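Local atomic coordinates of post-proline cleaving enzyme (PDB entry 4HVT), a protein that probably acts as a serine endopeptidase of the prolyl oligopeptidase family, cutting peptide bonds on the carboxyl side of proline. Residues Y75-K80 and G400-E405; Y82-W87 and G95-T100; E113-F118 and E164-V169; R132-C137 and Y144-S149. All blocks are in the same frame, centred on the assembly; numbering follows the deposited sequence.

Interaction 1. Residues Y75-K80 and G400-E405; sequences YGVIRK and GMSSYE
V77 and S402 mark the closest passage of two backbones that run nearly the same way, 11° apart end to end; their CA atoms are 5.6 Å from each other, and the segments then diverge toward R79 and Y404. No backbone hydrogen bond joins them, and side chains and a water fill the seam. S402 OG lies 3.0 Å from G76 O and also beside the water that accepts from I78 N. Strand 77-79 is the edge strand of the first blade of a seven-bladed beta-propeller and strand 398-402 that of the last, so this is where the ring meets itself; as in relatives of the family, the two blades are not sewn together by a shared sheet. V77 CG2 meets Y404 CE2 at 3.4 Å, the two side chains crossing at about a right angle, while I78 O lies at the edge of the ring, in its plane. R79 passes obliquely with its CG 3.4 Å from Y404 CE2, then bends at chi3 (-63°), which turns NH1 back to donate to Y404 OH over 2.9 Å. The phenol oxygen sits tilted from the guanidinium plane, and the same arginine makes a cation-pi contact with Y84.

Interaction 2. Residues Y82-W87 and G95-T100; sequences YVYNFW and GLWRRT. With EDO (1,2-ethanediol), chain C.
Y84 and R99 face each other across an antiparallel beta hairpin, strands 82-87 and 96-100, which forms the middle of the first blade of the beta-propeller. Backbone hydrogen bonds tie V83 to T100, N85 to R98 and W87 to L96, each pair by two bonds, with Y84-R99 and F86-W97 as the non-hydrogen-bonded pairs between them.

Two arginines stack on aromatic rings, one on each face of the sheet. The guanidinium of R99 lies flat on Y82, centres 3.6 Å apart and planes only 2° from parallel, a cation-pi pair. R98 lies flat on W87 less exactly, with planes at 22° and NH2 offset toward the rim of the indole. Both arginine chains are extended from CG to NE, which carries their planar ends alongside the neighbouring strand.

Polar bonds fix how these groups are turned. R99 NH1 gives a hydrogen bond to Y84 OH at 3.0 Å, and R99 CB packs over the face of that same ring; the NE of R99 is held by E113 in a salt bridge. R98 grips one oxygen with two nitrogens: NE reaches N85 OD1 at 2.8 Å in the carbonyl plane, whereas NH2 comes to N85 OD1 from above it.

Among apolar contacts, Y84 CD2 touches W97 CZ2 and F86 CD1 touches W97 CB. N85 ND2 is hydrogen-bonded to Y75 O, and it also donates to O2 of a 1,2-ethanediol, probably from crystallisation, at 3.1 Å; that O2 donates in turn to F86 O.

Interaction 3. Residues E113-F118 and E164-V169; sequences EVLIDF and EKKDFV
E113 and K166 cross obliquely and meet at their charged ends, K166 NZ standing 2.8 Å from E113 OE2 in a salt bridge. The lysine comes to the anti lone pair of OE2, on the side turned away from OE1, and OE1 forms a second salt bridge with R99 of the adjacent strand. The E113 chain is extended, with CG anti to the backbone N (chi1 172°). K166 instead bends at chi3 (73°), which brings its chain past the backbone of the other segment, CE lying 3.7 Å from V114 O.

At the other end, I116 and F168 cross at about a right angle, and the methyl tip CD1 of I116 meets F168 CZ at 4.0 Å, obliquely to the ring. The other branch of I116, CG2, covers one face of the F118 ring, off centre toward its rim. F168 also meets W161 edge-to-face.

Between these two ends the backbones do not touch; a water donates to L115 O at 2.8 Å and to K166 O at 2.9 Å. Each carbonyl belongs to a bulge: L115 and I116 both face W97 in a classic beta bulge, and K166 and D167 both face D162 in a G1 bulge. The contact links the outermost strand of the first propeller blade, 113-117, with the short strand 167-168 of the second blade's sheet. With a cation at each of its oxygens, the E113 carboxylate is probably kept ionised, and the blades are joined here by charge at one end, a water in the middle and apolar packing at the other.

Interaction 4. Residues R132-C137 and Y144-S149; sequences RGVSNC and YLISMS
N136 lays its amide over the ring of Y144, with ND2 3.1 Å above the plane and over the centre, and the two flat groups 21° apart. N136 reaches it because its CG stands opposite the backbone N (chi1 -167°), which carries the amide across to the neighbouring strand; P141 O takes a hydrogen bond from the same ND2 and so helps fix its rotation. The edge of the Y144 ring receives V134 CG2, 3.8 Å from CD2. The other methyl of V134, CG1, instead meets I146 CD1 at 3.6 Å, the two side chains lying side by side.

These residues share one face of an antiparallel hairpin, the innermost two strands of the second propeller blade. S135 and L145 form a hydrogen-bonded pair between them, and further along R132 N donates to S147 O while S147 N donates to G133 O.

R132 is folded: bends at chi2 (-67°) and at chi3 turn the guanidinium back along the neighbouring strand, where NH1 donates to S149 OG over 2.9 Å, nearly straight and with the oxygen in the guanidinium plane. S149 OG is also bonded to G151 O, and R132 NH1 to K153 O. The serine hydroxyl can thus accept from the arginine while giving its own proton to G151 O, which would hold the folded arginine and the strand end in a fixed relation.

In the fold
All four contacts lie in the beta-propeller, and their chemistry follows their place in the ring. Interactions 2 and 4 each zip a hairpin within one blade through backbone bonds, with more than half of their touching residues buried; interactions 1 and 3 join different blades, bury much less surface and rely on side chains and single waters. Interactions 1, 2 and 3 all draw on the first-blade sheet 77-117, where V77 pairs with Y84 and W97 with L115, while interactions 3 and 4 both reach the second-blade sheet. W97 packs on V134, Y144 and I146, and I116 on I146. Interaction 3 is the most exposed and includes a cross-blade salt bridge; interaction 1 has a tyrosine hydroxyl as its arginine's acceptor.

Interaction 1. Residues Y75-K80 and G400-E405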
# COMPACT_ATOMS: atom_id res chain seq x y z
N TYR A 75 -8.54 -10.71 11.20
CA TYR A 75 -8.31 -9.37 11.72
C TYR A 75 -9.59 -8.56 11.56
O TYR A 75 -10.41 -8.80 10.66
CB TYR A 75 -7.13 -8.72 10.98
CG TYR A 75 -5.84 -9.47 11.19
CD1 TYR A 75 -5.17 -9.36 12.40
CD2 TYR A 75 -5.32 -10.32 10.22
CE1 TYR A 75 -4.02 -10.05 12.64
CE2 TYR A 75 -4.14 -11.02 10.46
CZ TYR A 75 -3.52 -10.88 11.69
OH TYR A 75 -2.37 -11.59 11.94
N GLY A 76 -9.78 -7.61 12.43
CA GLY A 76 -10.99 -6.79 12.31
C GLY A 76 -10.99 -5.42 12.91
O GLY A 76 -9.96 -4.93 13.32
N VAL A 77 -12.19 -4.83 12.96
CA VAL A 77 -12.44 -3.49 13.50
C VAL A 77 -13.76 -3.55 14.30
O VAL A 77 -14.75 -4.17 13.87
CB VAL A 77 -12.48 -2.43 12.38
CG1 VAL A 77 -13.60 -2.67 11.45
CG2 VAL A 77 -12.65 -1.06 12.95
N ILE A 78 -13.78 -2.90 15.47
CA ILE A 78 -14.94 -2.83 16.32
C ILE A 78 -15.81 -1.61 15.99
O ILE A 78 -15.32 -0.46 15.98
CB ILE A 78 -14.54 -2.69 17.79
CG1 ILE A 78 -13.82 -4.01 18.24
CG2 ILE A 78 -15.75 -2.37 18.67
CD1 ILE A 78 -13.15 -4.01 19.61
N ARG A 79 -17.08 -1.88 15.74
CA ARG A 79 -18.13 -0.88 15.71
C ARG A 79 -19.39 -1.36 16.42
O ARG A 79 -19.91 -2.45 16.14
CB ARG A 79 -18.49 -0.48 14.25
CG ARG A 79 -17.42 0.26 13.47
CD ARG A 79 -18.00 0.93 12.23
NE ARG A 79 -18.53 -0.08 11.32
CZ ARG A 79 -17.76 -0.84 10.53
NH1 ARG A 79 -16.44 -0.75 10.55
NH2 ARG A 79 -18.31 -1.73 9.73
N LYS A 80 -19.84 -0.56 17.38
CA LYS A 80 -21.10 -0.75 18.10
C LYS A 80 -21.32 -2.19 18.55
O LYS A 80 -22.34 -2.81 18.28
CB LYS A 80 -22.28 -0.20 17.30
CG LYS A 80 -22.14 1.29 16.98
CD LYS A 80 -23.36 1.85 16.30
CE LYS A 80 -23.20 3.33 15.93
NZ LYS A 80 -22.00 3.58 15.10
N GLY A 400 0.18 -2.14 14.85
CA GLY A 400 -0.92 -1.68 14.05
C GLY A 400 -2.17 -1.62 14.87
O GLY A 400 -2.25 -2.22 15.98
N MET A 401 -3.14 -0.87 14.37
CA MET A 401 -4.42 -0.82 15.10
C MET A 401 -5.56 -0.30 14.22
O MET A 401 -5.31 0.33 13.22
CB MET A 401 -4.31 0.00 16.38
CG MET A 401 -4.19 1.52 16.17
SD MET A 401 -3.94 2.40 17.74
CE MET A 401 -5.49 2.44 18.49
N SER A 402 -6.78 -0.61 14.67
CA SER A 402 -8.01 -0.04 14.09
C SER A 402 -8.77 0.61 15.24
O SER A 402 -8.85 0.06 16.33
CB SER A 402 -8.88 -1.12 13.44
OG SER A 402 -9.29 -2.16 14.29
N SER A 403 -9.30 1.81 15.00
CA SER A 403 -10.05 2.51 16.05
C SER A 403 -10.81 3.66 15.43
O SER A 403 -10.52 4.06 14.28
CB SER A 403 -9.16 3.05 17.16
OG SER A 403 -8.38 4.17 16.70
N TYR A 404 -11.76 4.14 16.20
CA TYR A 404 -12.57 5.34 15.84
C TYR A 404 -12.82 6.17 17.07
O TYR A 404 -12.98 5.67 18.18
CB TYR A 404 -13.96 4.95 15.34
CG TYR A 404 -14.05 4.02 14.17
CD1 TYR A 404 -14.03 4.48 12.90
CD2 TYR A 404 -14.27 2.68 14.39
CE1 TYR A 404 -14.17 3.63 11.81
CE2 TYR A 404 -14.40 1.81 13.33
CZ TYR A 404 -14.36 2.28 12.06
OH TYR A 404 -14.50 1.41 10.99
N GLU A 405 -12.86 7.48 16.89
CA GLU A 405 -13.16 8.34 18.03
C GLU A 405 -14.55 8.03 18.59
O GLU A 405 -14.82 8.35 19.73
CB GLU A 405 -13.04 9.83 17.61
CG GLU A 405 -13.07 10.80 18.77
CD GLU A 405 -12.64 12.22 18.42
OE1 GLU A 405 -12.15 12.45 17.29
OE2 GLU A 405 -12.87 13.07 19.31
O HOH W 1 -11.35 -1.76 16.40

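Interaction 2. Residues Y82-W87 and G95-T100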
# COMPACT_ATOMS: atom_id res chain seq x y z
N TYR A 82 -19.71 -4.99 17.77
CA TYR A 82 -19.37 -6.06 16.82
C TYR A 82 -17.99 -5.84 16.26
O TYR A 82 -17.55 -4.71 16.08
CB TYR A 82 -20.36 -6.05 15.62
CG TYR A 82 -21.71 -6.57 15.92
CD1 TYR A 82 -22.66 -5.75 16.48
CD2 TYR A 82 -22.06 -7.88 15.64
CE1 TYR A 82 -23.91 -6.22 16.78
CE2 TYR A 82 -23.33 -8.36 15.92
CZ TYR A 82 -24.25 -7.51 16.49
OH TYR A 82 -25.51 -7.97 16.80
N VAL A 83 -17.32 -6.94 15.90
CA VAL A 83 -16.12 -6.92 15.13
C VAL A 83 -16.47 -7.31 13.72
O VAL A 83 -17.14 -8.32 13.48
CB VAL A 83 -15.07 -7.96 15.63
CG1 VAL A 83 -13.85 -7.94 14.75
CG2 VAL A 83 -14.76 -7.64 17.09
N TYR A 84 -16.03 -6.46 12.81
CA TYR A 84 -16.17 -6.63 11.35
C TYR A 84 -14.89 -7.20 10.76
O TYR A 84 -13.80 -6.81 11.13
CB TYR A 84 -16.57 -5.30 10.69
CG TYR A 84 -17.93 -4.84 11.07
CD1 TYR A 84 -18.19 -4.31 12.32
CD2 TYR A 84 -19.03 -4.98 10.17
CE1 TYR A 84 -19.47 -3.94 12.69
CE2 TYR A 84 -20.32 -4.63 10.55
CZ TYR A 84 -20.54 -4.10 11.81
OH TYR A 84 -21.83 -3.74 12.21
N ASN A 85 -15.03 -8.12 9.79
CA ASN A 85 -13.91 -8.86 9.23
C ASN A 85 -14.20 -9.10 7.76
O ASN A 85 -15.36 -9.27 7.37
CB ASN A 85 -13.72 -10.18 10.02
CG ASN A 85 -12.84 -11.19 9.33
OD1 ASN A 85 -13.31 -12.19 8.82
ND2 ASN A 85 -11.55 -10.94 9.33
N PHE A 86 -13.13 -9.15 6.97
CA PHE A 86 -13.24 -9.57 5.60
C PHE A 86 -12.44 -10.84 5.42
O PHE A 86 -11.23 -10.85 5.69
CB PHE A 86 -12.74 -8.51 4.60
CG PHE A 86 -13.15 -8.83 3.20
CD1 PHE A 86 -14.47 -8.68 2.82
CD2 PHE A 86 -12.24 -9.34 2.32
CE1 PHE A 86 -14.89 -9.05 1.56
CE2 PHE A 86 -12.64 -9.70 1.04
CZ PHE A 86 -13.96 -9.56 0.66
N TRP A 87 -13.12 -11.89 4.98
CA TRP A 87 -12.58 -13.30 4.93
C TRP A 87 -12.60 -13.90 3.52
O TRP A 87 -13.64 -13.91 2.86
CB TRP A 87 -13.40 -14.21 5.85
CG TRP A 87 -12.94 -15.64 5.84
CD1 TRP A 87 -13.45 -16.65 5.08
CD2 TRP A 87 -11.85 -16.21 6.59
NE1 TRP A 87 -12.76 -17.81 5.32
CE2 TRP A 87 -11.76 -17.56 6.22
CE3 TRP A 87 -10.95 -15.71 7.55
CZ2 TRP A 87 -10.83 -18.46 6.81
CZ3 TRP A 87 -10.03 -16.59 8.13
CH2 TRP A 87 -9.97 -17.94 7.73
N GLY A 95 -14.58 -13.34 -1.47
CA GLY A 95 -14.63 -13.05 -0.03
C GLY A 95 -15.98 -12.71 0.59
O GLY A 95 -16.96 -12.42 -0.12
N LEU A 96 -15.99 -12.72 1.92
CA LEU A 96 -17.14 -12.48 2.75
C LEU A 96 -16.86 -11.30 3.65
O LEU A 96 -15.89 -11.31 4.41
CB LEU A 96 -17.37 -13.68 3.68
CG LEU A 96 -17.67 -15.02 3.00
CD1 LEU A 96 -17.77 -16.12 4.05
CD2 LEU A 96 -18.90 -14.96 2.11
N TRP A 97 -17.72 -10.29 3.60
CA TRP A 97 -17.75 -9.28 4.64
C TRP A 97 -18.73 -9.73 5.73
O TRP A 97 -19.87 -10.09 5.46
CB TRP A 97 -18.13 -7.93 4.04
CG TRP A 97 -18.15 -6.76 5.01
CD1 TRP A 97 -17.13 -6.32 5.79
CD2 TRP A 97 -19.24 -5.83 5.19
NE1 TRP A 97 -17.54 -5.21 6.52
CE2 TRP A 97 -18.81 -4.86 6.13
CE3 TRP A 97 -20.54 -5.73 4.64
CZ2 TRP A 97 -19.64 -3.83 6.57
CZ3 TRP A 97 -21.35 -4.71 5.06
CH2 TRP A 97 -20.89 -3.74 6.00
N ARG A 98 -18.20 -9.80 6.96
CA ARG A 98 -18.90 -10.49 8.05
C ARG A 98 -18.60 -9.86 9.42
O ARG A 98 -17.73 -8.98 9.56
CB ARG A 98 -18.57 -11.98 8.01
CG ARG A 98 -17.14 -12.28 8.23
CD ARG A 98 -16.82 -13.79 8.08
NE ARG A 98 -15.52 -13.96 8.63
CZ ARG A 98 -14.94 -15.13 8.90
NH1 ARG A 98 -15.57 -16.26 8.63
NH2 ARG A 98 -13.72 -15.14 9.41
N ARG A 99 -19.45 -10.20 10.38
CA ARG A 99 -19.30 -9.65 11.72
C ARG A 99 -19.67 -10.63 12.83
O ARG A 99 -20.43 -11.59 12.64
CB ARG A 99 -20.12 -8.36 11.88
CG ARG A 99 -21.60 -8.59 11.90
CD ARG A 99 -22.36 -7.30 12.13
NE ARG A 99 -23.75 -7.58 12.41
CZ ARG A 99 -24.57 -6.67 12.94
NH1 ARG A 99 -24.12 -5.46 13.18
NH2 ARG A 99 -25.81 -6.99 13.21
N THR A 100 -19.14 -10.33 14.01
CA THR A 100 -19.48 -11.10 15.21
C THR A 100 -19.44 -10.21 16.44
O THR A 100 -18.66 -9.23 16.52
CB THR A 100 -18.54 -12.32 15.39
OG1 THR A 100 -19.15 -13.30 16.23
CG2 THR A 100 -17.24 -11.92 15.99
C1 EDO C . -8.28 -13.95 6.02
O1 EDO C . -8.88 -13.58 4.75
C2 EDO C . -8.36 -12.75 6.97
O2 EDO C . -9.71 -12.48 7.42

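Interaction 3. Residues E113-F118 and E164-V169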
# COMPACT_ATOMS: atom_id res chain seq x y z
N GLU A 113 -21.66 -13.68 11.36
CA GLU A 113 -22.84 -13.33 10.59
C GLU A 113 -22.32 -12.80 9.23
O GLU A 113 -21.61 -11.78 9.20
CB GLU A 113 -23.62 -12.25 11.33
CG GLU A 113 -24.75 -11.69 10.50
CD GLU A 113 -25.68 -10.78 11.27
OE1 GLU A 113 -25.23 -10.05 12.20
OE2 GLU A 113 -26.89 -10.83 10.89
N VAL A 114 -22.67 -13.46 8.13
CA VAL A 114 -22.20 -13.01 6.80
C VAL A 114 -23.09 -11.85 6.39
O VAL A 114 -24.33 -11.92 6.51
CB VAL A 114 -22.27 -14.12 5.73
CG1 VAL A 114 -21.95 -13.55 4.33
CG2 VAL A 114 -21.30 -15.25 6.02
N LEU A 115 -22.47 -10.77 5.95
CA LEU A 115 -23.22 -9.57 5.54
C LEU A 115 -23.29 -9.45 4.02
O LEU A 115 -24.36 -9.24 3.48
CB LEU A 115 -22.56 -8.34 6.13
CG LEU A 115 -22.43 -8.29 7.64
CD1 LEU A 115 -21.64 -7.10 8.11
CD2 LEU A 115 -23.83 -8.38 8.29
N ILE A 116 -22.15 -9.58 3.35
CA ILE A 116 -22.07 -9.60 1.91
C ILE A 116 -21.11 -10.68 1.46
O ILE A 116 -19.96 -10.70 1.88
CB ILE A 116 -21.63 -8.26 1.26
CG1 ILE A 116 -22.57 -7.12 1.67
CG2 ILE A 116 -21.69 -8.45 -0.24
CD1 ILE A 116 -22.11 -5.73 1.32
N ASP A 117 -21.63 -11.55 0.58
CA ASP A 117 -20.83 -12.59 -0.08
C ASP A 117 -20.49 -12.10 -1.50
O ASP A 117 -21.35 -12.10 -2.42
CB ASP A 117 -21.62 -13.91 -0.11
CG ASP A 117 -20.86 -15.07 -0.76
OD1 ASP A 117 -19.99 -14.86 -1.60
OD2 ASP A 117 -21.17 -16.27 -0.43
N PHE A 118 -19.21 -11.77 -1.71
CA PHE A 118 -18.78 -11.19 -2.98
C PHE A 118 -18.64 -12.24 -4.07
O PHE A 118 -18.70 -11.93 -5.24
CB PHE A 118 -17.48 -10.35 -2.85
CG PHE A 118 -17.72 -9.06 -2.18
CD1 PHE A 118 -17.80 -8.98 -0.78
CD2 PHE A 118 -18.00 -7.92 -2.91
CE1 PHE A 118 -18.13 -7.78 -0.16
CE2 PHE A 118 -18.31 -6.72 -2.26
CZ PHE A 118 -18.39 -6.65 -0.90
N GLU A 164 -30.01 -3.53 8.47
CA GLU A 164 -31.26 -4.14 8.95
C GLU A 164 -31.80 -5.11 7.90
O GLU A 164 -32.18 -6.23 8.24
CB GLU A 164 -32.29 -3.06 9.30
CG GLU A 164 -33.60 -3.57 9.88
CD GLU A 164 -34.52 -2.41 10.22
OE1 GLU A 164 -34.23 -1.65 11.18
OE2 GLU A 164 -35.53 -2.25 9.51
N LYS A 165 -31.80 -4.69 6.64
CA LYS A 165 -32.21 -5.53 5.52
C LYS A 165 -31.16 -6.59 5.09
O LYS A 165 -31.52 -7.56 4.41
CB LYS A 165 -32.54 -4.63 4.31
N LYS A 166 -29.89 -6.38 5.47
CA LYS A 166 -28.74 -7.18 4.97
C LYS A 166 -28.76 -7.29 3.45
O LYS A 166 -28.57 -8.36 2.86
CB LYS A 166 -28.68 -8.56 5.65
CG LYS A 166 -28.00 -8.48 7.01
CD LYS A 166 -28.39 -9.65 7.90
CE LYS A 166 -27.73 -10.94 7.48
NZ LYS A 166 -27.92 -11.98 8.57
N ASP A 167 -29.01 -6.16 2.80
CA ASP A 167 -29.10 -6.11 1.35
C ASP A 167 -28.87 -4.70 0.85
O ASP A 167 -28.97 -3.73 1.62
CB ASP A 167 -30.51 -6.57 0.88
CG ASP A 167 -30.53 -7.05 -0.56
OD1 ASP A 167 -29.50 -7.20 -1.21
OD2 ASP A 167 -31.64 -7.31 -1.06
N PHE A 168 -28.57 -4.61 -0.46
CA PHE A 168 -28.43 -3.33 -1.13
C PHE A 168 -29.76 -2.56 -1.11
O PHE A 168 -30.87 -3.13 -1.12
CB PHE A 168 -27.84 -3.51 -2.55
CG PHE A 168 -26.45 -4.06 -2.51
CD1 PHE A 168 -25.40 -3.24 -2.15
CD2 PHE A 168 -26.21 -5.42 -2.67
CE1 PHE A 168 -24.10 -3.72 -2.07
CE2 PHE A 168 -24.91 -5.92 -2.53
CZ PHE A 168 -23.86 -5.05 -2.23
N VAL A 169 -29.65 -1.25 -1.03
CA VAL A 169 -30.79 -0.38 -0.99
C VAL A 169 -31.32 -0.20 -2.42
O VAL A 169 -30.60 0.33 -3.27
CB VAL A 169 -30.41 0.98 -0.39
CG1 VAL A 169 -31.59 1.95 -0.50
CG2 VAL A 169 -29.90 0.88 1.04
O HOH W 2 -26.02 -8.50 1.39

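Interaction 4. Residues R132-C137 and Y144-S149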
# COMPACT_ATOMS: atom_id res chain seq x y z
N ARG A 132 -13.77 -3.29 -1.78
CA ARG A 132 -12.77 -2.24 -1.66
C ARG A 132 -13.04 -1.28 -0.46
O ARG A 132 -12.45 -0.21 -0.42
CB ARG A 132 -12.63 -1.41 -2.97
CG ARG A 132 -12.43 -2.21 -4.25
CD ARG A 132 -11.09 -2.97 -4.35
NE ARG A 132 -9.97 -2.08 -4.28
CZ ARG A 132 -9.29 -1.64 -5.34
NH1 ARG A 132 -9.66 -1.98 -6.55
NH2 ARG A 132 -8.23 -0.85 -5.16
N GLY A 133 -13.81 -1.74 0.53
CA GLY A 133 -14.00 -1.02 1.80
C GLY A 133 -15.40 -0.45 1.92
O GLY A 133 -16.19 -0.58 1.00
N VAL A 134 -15.68 0.15 3.07
CA VAL A 134 -17.04 0.61 3.38
C VAL A 134 -16.95 1.95 4.07
O VAL A 134 -15.92 2.31 4.67
CB VAL A 134 -17.87 -0.34 4.31
CG1 VAL A 134 -17.94 -1.74 3.79
CG2 VAL A 134 -17.34 -0.32 5.75
N SER A 135 -18.04 2.72 3.99
CA SER A 135 -18.19 3.94 4.77
C SER A 135 -19.59 3.94 5.39
O SER A 135 -20.60 3.84 4.66
CB SER A 135 -18.06 5.17 3.89
OG SER A 135 -18.13 6.28 4.76
N ASN A 136 -19.63 4.08 6.71
CA ASN A 136 -20.86 4.04 7.47
C ASN A 136 -21.45 5.44 7.69
O ASN A 136 -20.72 6.41 7.89
CB ASN A 136 -20.56 3.35 8.83
CG ASN A 136 -21.79 2.96 9.60
OD1 ASN A 136 -21.78 3.04 10.82
ND2 ASN A 136 -22.84 2.50 8.93
N CYS A 137 -22.77 5.55 7.62
CA CYS A 137 -23.46 6.83 7.77
C CYS A 137 -23.63 7.16 9.26
O CYS A 137 -24.23 6.38 9.98
CB CYS A 137 -24.84 6.75 7.12
SG CYS A 137 -25.75 8.30 7.24
N TYR A 144 -24.55 1.84 4.79
CA TYR A 144 -23.15 1.78 4.39
C TYR A 144 -23.06 2.05 2.90
O TYR A 144 -23.96 1.71 2.17
CB TYR A 144 -22.56 0.39 4.65
CG TYR A 144 -22.29 0.06 6.09
CD1 TYR A 144 -23.33 -0.35 6.92
CD2 TYR A 144 -21.02 0.18 6.64
CE1 TYR A 144 -23.10 -0.67 8.25
CE2 TYR A 144 -20.78 -0.16 7.97
CZ TYR A 144 -21.81 -0.57 8.76
OH TYR A 144 -21.54 -0.86 10.09
N LEU A 145 -22.00 2.72 2.47
CA LEU A 145 -21.65 2.75 1.04
C LEU A 145 -20.56 1.72 0.85
O LEU A 145 -19.51 1.81 1.48
CB LEU A 145 -21.14 4.15 0.65
CG LEU A 145 -22.23 5.19 0.87
CD1 LEU A 145 -21.59 6.57 0.92
CD2 LEU A 145 -23.36 5.13 -0.15
N ILE A 146 -20.82 0.70 0.04
CA ILE A 146 -19.87 -0.37 -0.18
C ILE A 146 -19.07 -0.07 -1.43
O ILE A 146 -19.65 -0.08 -2.50
CB ILE A 146 -20.54 -1.77 -0.33
CG1 ILE A 146 -21.62 -2.01 0.74
CG2 ILE A 146 -19.50 -2.86 -0.38
CD1 ILE A 146 -21.12 -2.07 2.15
N SER A 147 -17.76 0.16 -1.30
CA SER A 147 -16.86 0.34 -2.44
C SER A 147 -16.46 -0.97 -3.07
O SER A 147 -16.20 -1.96 -2.36
CB SER A 147 -15.62 1.10 -2.04
OG SER A 147 -15.94 2.45 -1.71
N MET A 148 -16.43 -0.97 -4.39
CA MET A 148 -16.22 -2.17 -5.20
C MET A 148 -15.49 -1.83 -6.49
O MET A 148 -15.56 -0.69 -6.98
CB MET A 148 -17.55 -2.84 -5.57
CG MET A 148 -18.29 -3.39 -4.38
SD MET A 148 -19.93 -4.00 -4.89
CE MET A 148 -20.84 -2.57 -5.07
N SER A 149 -14.78 -2.80 -7.03
CA SER A 149 -14.18 -2.66 -8.35
C SER A 149 -14.39 -3.95 -9.13
O SER A 149 -14.62 -5.02 -8.57
CB SER A 149 -12.68 -2.37 -8.22
OG SER A 149 -12.00 -3.45 -7.54